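Local atomic coordinates of acyl-coenzyme A oxidase 1 (Yarrowia lipolytica, PDB entry 5Y9D), a protein that catalyses the FAD-dependent oxidation of acyl-CoA to (2E)-enoyl-CoA, passing electrons to oxygen to give hydrogen peroxide in peroxisomal fatty acid beta-oxidation. Residues Ile309-Ser323 and Cys368-Trp382. Residues are numbered along the deposited sequence; the frame is centred on the assembly and turned at random.
Sequences IRGRVSMIADSFHVS and CYAMKMGADEAQKTW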
# COMPACT_ATOMS: atom_id res chain seq x y z
N ILE A 309 -15.81 -19.60 -4.10
CA ILE A 309 -14.67 -20.43 -3.74
C ILE A 309 -13.79 -20.50 -4.96
O ILE A 309 -12.58 -20.36 -4.84
CB ILE A 309 -15.04 -21.86 -3.27
CG1 ILE A 309 -16.07 -21.85 -2.13
CG2 ILE A 309 -13.81 -22.60 -2.75
CD1 ILE A 309 -16.76 -23.20 -1.94
N ARG A 310 -14.38 -20.67 -6.14
CA ARG A 310 -13.56 -20.75 -7.36
C ARG A 310 -12.53 -19.62 -7.40
O ARG A 310 -11.34 -19.87 -7.60
CB ARG A 310 -14.40 -20.69 -8.64
CG ARG A 310 -13.60 -20.90 -9.92
CD ARG A 310 -14.47 -21.03 -11.16
NE ARG A 310 -13.83 -20.35 -12.30
CZ ARG A 310 -13.50 -20.90 -13.47
NH1 ARG A 310 -13.76 -22.19 -13.76
NH2 ARG A 310 -12.91 -20.15 -14.39
N GLY A 311 -12.99 -18.38 -7.23
CA GLY A 311 -12.15 -17.23 -7.42
C GLY A 311 -11.23 -16.92 -6.26
O GLY A 311 -10.27 -16.16 -6.43
N ARG A 312 -11.53 -17.44 -5.07
CA ARG A 312 -10.62 -17.35 -3.94
C ARG A 312 -9.42 -18.20 -4.25
O ARG A 312 -8.29 -17.80 -3.96
CB ARG A 312 -11.25 -17.85 -2.64
CG ARG A 312 -12.11 -16.82 -1.99
CD ARG A 312 -12.67 -17.30 -0.67
NE ARG A 312 -13.74 -16.37 -0.32
CZ ARG A 312 -15.03 -16.64 -0.31
NH1 ARG A 312 -15.47 -17.86 -0.56
NH2 ARG A 312 -15.88 -15.68 -0.02
N VAL A 313 -9.69 -19.38 -4.81
CA VAL A 313 -8.66 -20.28 -5.33
C VAL A 313 -7.89 -19.63 -6.45
O VAL A 313 -6.65 -19.66 -6.48
CB VAL A 313 -9.28 -21.60 -5.84
CG1 VAL A 313 -8.34 -22.34 -6.79
CG2 VAL A 313 -9.67 -22.48 -4.67
N SER A 314 -8.62 -19.01 -7.37
CA SER A 314 -7.96 -18.29 -8.46
C SER A 314 -7.14 -17.11 -7.93
O SER A 314 -6.15 -16.75 -8.52
CB SER A 314 -8.97 -17.84 -9.51
OG SER A 314 -8.33 -17.74 -10.76
N MET A 315 -7.54 -16.52 -6.80
CA MET A 315 -6.73 -15.44 -6.17
C MET A 315 -5.39 -15.84 -5.53
O MET A 315 -4.53 -14.98 -5.30
CB MET A 315 -7.57 -14.68 -5.16
CG MET A 315 -8.50 -13.71 -5.85
SD MET A 315 -9.71 -13.02 -4.73
CE MET A 315 -11.12 -12.93 -5.81
N ILE A 316 -5.20 -17.13 -5.23
CA ILE A 316 -3.94 -17.56 -4.70
C ILE A 316 -2.93 -17.48 -5.86
O ILE A 316 -1.80 -17.06 -5.68
CB ILE A 316 -4.01 -18.95 -4.07
CG1 ILE A 316 -5.06 -19.00 -2.95
CG2 ILE A 316 -2.70 -19.33 -3.42
CD1 ILE A 316 -5.65 -20.38 -2.76
N ALA A 317 -3.35 -17.84 -7.06
CA ALA A 317 -2.49 -17.80 -8.23
C ALA A 317 -2.20 -16.37 -8.65
O ALA A 317 -1.06 -16.05 -8.95
CB ALA A 317 -3.13 -18.57 -9.38
N ASP A 318 -3.22 -15.51 -8.68
CA ASP A 318 -2.96 -14.11 -9.01
C ASP A 318 -1.85 -13.61 -8.13
O ASP A 318 -0.92 -13.02 -8.62
CB ASP A 318 -4.17 -13.20 -8.81
CG ASP A 318 -5.39 -13.63 -9.57
OD1 ASP A 318 -5.24 -14.29 -10.63
OD2 ASP A 318 -6.50 -13.32 -9.08
N SER A 319 -1.93 -13.87 -6.83
CA SER A 319 -0.91 -13.43 -5.92
C SER A 319 0.48 -13.87 -6.38
O SER A 319 1.41 -13.07 -6.37
CB SER A 319 -1.18 -13.94 -4.50
OG SER A 319 -2.38 -13.40 -3.97
N PHE A 320 0.63 -15.13 -6.77
CA PHE A 320 1.89 -15.56 -7.40
C PHE A 320 2.19 -14.78 -8.67
O PHE A 320 3.27 -14.20 -8.81
CB PHE A 320 1.86 -17.04 -7.73
CG PHE A 320 2.97 -17.49 -8.67
CD1 PHE A 320 4.27 -17.60 -8.22
CD2 PHE A 320 2.69 -17.84 -9.98
CE1 PHE A 320 5.29 -18.05 -9.08
CE2 PHE A 320 3.70 -18.29 -10.84
CZ PHE A 320 5.00 -18.39 -10.39
N HIS A 321 1.25 -14.74 -9.60
CA HIS A 321 1.55 -14.14 -10.90
C HIS A 321 1.89 -12.65 -10.87
O HIS A 321 2.85 -12.21 -11.50
CB HIS A 321 0.42 -14.43 -11.86
CG HIS A 321 0.42 -15.84 -12.33
ND1 HIS A 321 -0.54 -16.75 -11.95
CD2 HIS A 321 1.28 -16.51 -13.11
CE1 HIS A 321 -0.30 -17.91 -12.52
NE2 HIS A 321 0.79 -17.78 -13.25
N VAL A 322 1.14 -11.86 -10.12
CA VAL A 322 1.46 -10.45 -10.02
C VAL A 322 2.73 -10.19 -9.17
O VAL A 322 3.49 -9.28 -9.44
CB VAL A 322 0.24 -9.71 -9.44
CG1 VAL A 322 0.60 -8.27 -9.03
CG2 VAL A 322 -0.90 -9.75 -10.46
N SER A 323 2.97 -11.00 -8.15
CA SER A 323 4.19 -10.90 -7.36
C SER A 323 5.38 -11.16 -8.20
O SER A 323 6.36 -10.47 -8.12
CB SER A 323 4.18 -11.88 -6.20
OG SER A 323 3.36 -11.35 -5.18
N CYS A 368 7.18 -15.61 -2.94
CA CYS A 368 6.54 -15.73 -4.24
C CYS A 368 6.62 -17.15 -4.77
O CYS A 368 5.59 -17.73 -5.09
CB CYS A 368 7.17 -14.74 -5.22
SG CYS A 368 6.52 -14.96 -6.87
N TYR A 369 7.82 -17.74 -4.85
CA TYR A 369 7.93 -19.17 -5.33
C TYR A 369 6.97 -20.05 -4.55
O TYR A 369 6.32 -20.91 -5.12
CB TYR A 369 9.37 -19.75 -5.20
CG TYR A 369 10.29 -19.59 -6.40
CD1 TYR A 369 10.72 -18.35 -6.81
CD2 TYR A 369 10.73 -20.68 -7.12
CE1 TYR A 369 11.55 -18.20 -7.91
CE2 TYR A 369 11.55 -20.54 -8.23
CZ TYR A 369 11.98 -19.30 -8.60
OH TYR A 369 12.83 -19.15 -9.68
N ALA A 370 6.89 -19.83 -3.23
CA ALA A 370 6.00 -20.61 -2.35
C ALA A 370 4.53 -20.38 -2.66
O ALA A 370 3.70 -21.30 -2.63
CB ALA A 370 6.25 -20.28 -0.88
N MET A 371 4.18 -19.14 -2.98
CA MET A 371 2.79 -18.92 -3.35
C MET A 371 2.30 -19.88 -4.44
O MET A 371 1.19 -20.38 -4.33
CB MET A 371 2.56 -17.49 -3.75
CG MET A 371 2.53 -16.57 -2.56
SD MET A 371 2.48 -14.95 -3.28
CE MET A 371 2.31 -13.91 -1.84
N LYS A 372 3.14 -20.17 -5.43
CA LYS A 372 2.76 -21.10 -6.52
C LYS A 372 2.48 -22.51 -6.05
O LYS A 372 1.56 -23.15 -6.55
CB LYS A 372 3.83 -21.15 -7.62
CG LYS A 372 3.46 -21.97 -8.86
CD LYS A 372 2.20 -21.42 -9.53
CE LYS A 372 1.68 -22.37 -10.59
NZ LYS A 372 2.48 -22.31 -11.82
N MET A 373 3.30 -23.00 -5.11
CA MET A 373 3.02 -24.28 -4.44
C MET A 373 1.59 -24.28 -3.82
O MET A 373 0.78 -25.16 -4.11
CB MET A 373 4.08 -24.59 -3.37
CG MET A 373 5.53 -24.26 -3.77
SD MET A 373 6.05 -25.09 -5.28
CE MET A 373 6.82 -23.73 -6.15
N GLY A 374 1.28 -23.27 -3.03
CA GLY A 374 -0.09 -23.05 -2.55
C GLY A 374 -1.15 -23.00 -3.64
O GLY A 374 -2.10 -23.80 -3.65
N ALA A 375 -1.02 -22.06 -4.57
CA ALA A 375 -1.96 -21.96 -5.69
C ALA A 375 -2.26 -23.32 -6.36
O ALA A 375 -3.40 -23.65 -6.62
CB ALA A 375 -1.43 -20.97 -6.71
N ASP A 376 -1.24 -24.14 -6.61
CA ASP A 376 -1.46 -25.44 -7.28
C ASP A 376 -2.25 -26.45 -6.44
O ASP A 376 -3.16 -27.05 -6.95
CB ASP A 376 -0.14 -26.07 -7.75
CG ASP A 376 0.54 -25.26 -8.85
OD1 ASP A 376 -0.17 -24.56 -9.60
OD2 ASP A 376 1.79 -25.31 -8.96
N GLU A 377 -1.92 -26.63 -5.16
CA GLU A 377 -2.70 -27.53 -4.32
C GLU A 377 -4.18 -27.14 -4.39
O GLU A 377 -5.03 -27.92 -4.79
CB GLU A 377 -2.26 -27.48 -2.87
CG GLU A 377 -0.87 -28.04 -2.63
CD GLU A 377 -0.43 -27.91 -1.18
OE1 GLU A 377 -0.61 -26.81 -0.59
OE2 GLU A 377 0.12 -28.91 -0.64
N ALA A 378 -4.44 -25.90 -4.03
CA ALA A 378 -5.78 -25.39 -3.95
C ALA A 378 -6.49 -25.65 -5.28
O ALA A 378 -7.60 -26.15 -5.26
CB ALA A 378 -5.75 -23.90 -3.60
N GLN A 379 -5.82 -25.36 -6.40
CA GLN A 379 -6.37 -25.55 -7.76
C GLN A 379 -6.76 -27.00 -8.06
O GLN A 379 -7.86 -27.26 -8.58
CB GLN A 379 -5.36 -25.07 -8.82
CG GLN A 379 -5.88 -24.95 -10.26
CD GLN A 379 -4.75 -24.76 -11.29
OE1 GLN A 379 -3.82 -23.94 -11.10
NE2 GLN A 379 -4.82 -25.52 -12.38
N LYS A 380 -5.85 -27.92 -7.76
CA LYS A 380 -6.08 -29.36 -7.99
C LYS A 380 -7.32 -29.81 -7.24
O LYS A 380 -8.08 -30.62 -7.74
CB LYS A 380 -4.86 -30.20 -7.54
CG LYS A 380 -4.74 -31.55 -8.24
CD LYS A 380 -4.15 -31.40 -9.66
CE LYS A 380 -4.28 -32.67 -10.52
NZ LYS A 380 -4.07 -32.44 -11.99
N THR A 381 -7.55 -29.26 -6.04
CA THR A 381 -8.70 -29.63 -5.22
C THR A 381 -10.00 -29.00 -5.71
O THR A 381 -11.01 -29.69 -5.80
CB THR A 381 -8.47 -29.34 -3.74
OG1 THR A 381 -7.27 -29.99 -3.32
CG2 THR A 381 -9.61 -29.85 -2.92
N TRP A 382 -9.99 -27.71 -6.07
CA TRP A 382 -11.19 -27.09 -6.66
C TRP A 382 -11.67 -27.85 -7.90
O TRP A 382 -12.87 -28.10 -8.06
CB TRP A 382 -10.99 -25.62 -7.04
CG TRP A 382 -12.02 -25.20 -8.05
CD1 TRP A 382 -11.92 -25.26 -9.43
CD2 TRP A 382 -13.32 -24.72 -7.77
NE1 TRP A 382 -13.09 -24.85 -10.01
CE2 TRP A 382 -13.97 -24.50 -9.02
CE3 TRP A 382 -14.01 -24.46 -6.59
CZ2 TRP A 382 -15.27 -24.03 -9.10
CZ3 TRP A 382 -15.31 -23.98 -6.67
CH2 TRP A 382 -15.93 -23.76 -7.92
O HOH W 1 -4.92 -21.64 -7.67
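Ala317 and Ala375 bring the two helices closest together, their CA atoms 4.9 Å apart and the Ala375 methyl resting on the backbone of Ala317. Beside them Ile316 fills the groove with both branches: CG2 lies 3.4 Å from Ala375 N, over the turn that includes Gly374, while CD1 reaches Ala378 CB at 3.6 Å. With such small residues at the crossing, the axes of the two segments approach to 8.2 Å.

Toward Cys368 the packing remains close and buried. The Phe320 ring takes the aliphatic chain of Lys372 across one face, with Lys372 CB 3.7 Å from the ring centroid, and Cys368 O sits at the ring edge. A bend at chi2 (59°) carries Lys372 CD across the same face to the other edge, near Phe320 CD2, before the ammonium group leaves to bond Leu51 O. Cys368 SG makes an oblique sulfur-aromatic contact with the same ring.

The helices run nearly antiparallel, at 158°, as neighbours in the helical C-alpha1 domain of the acyl-CoA oxidase fold; helix 400-437 packs against Val313, Ser319 and Ser323 of the first.

A water bridges the helices between Val313 and Ala375, donating to both carbonyl oxygens, 2.7 Å from Ala375 O. Beyond it, toward Trp382, the backbones part, and both Trp382 and Arg310 are partly exposed. Here Arg310 CB stands 3.6 Å from the centroid of the six-membered ring of Trp382, over its face, and the guanidinium, turned 87° to the indole, continues to Ser110. Replacing Trp382 with an alanine would probably open a gap beneath Arg310 and Ile309 and leave the aliphatic part of the arginine freer to move. That arginine side chain lies about 7 Å from that of Glu464, the probable catalytic proton acceptor.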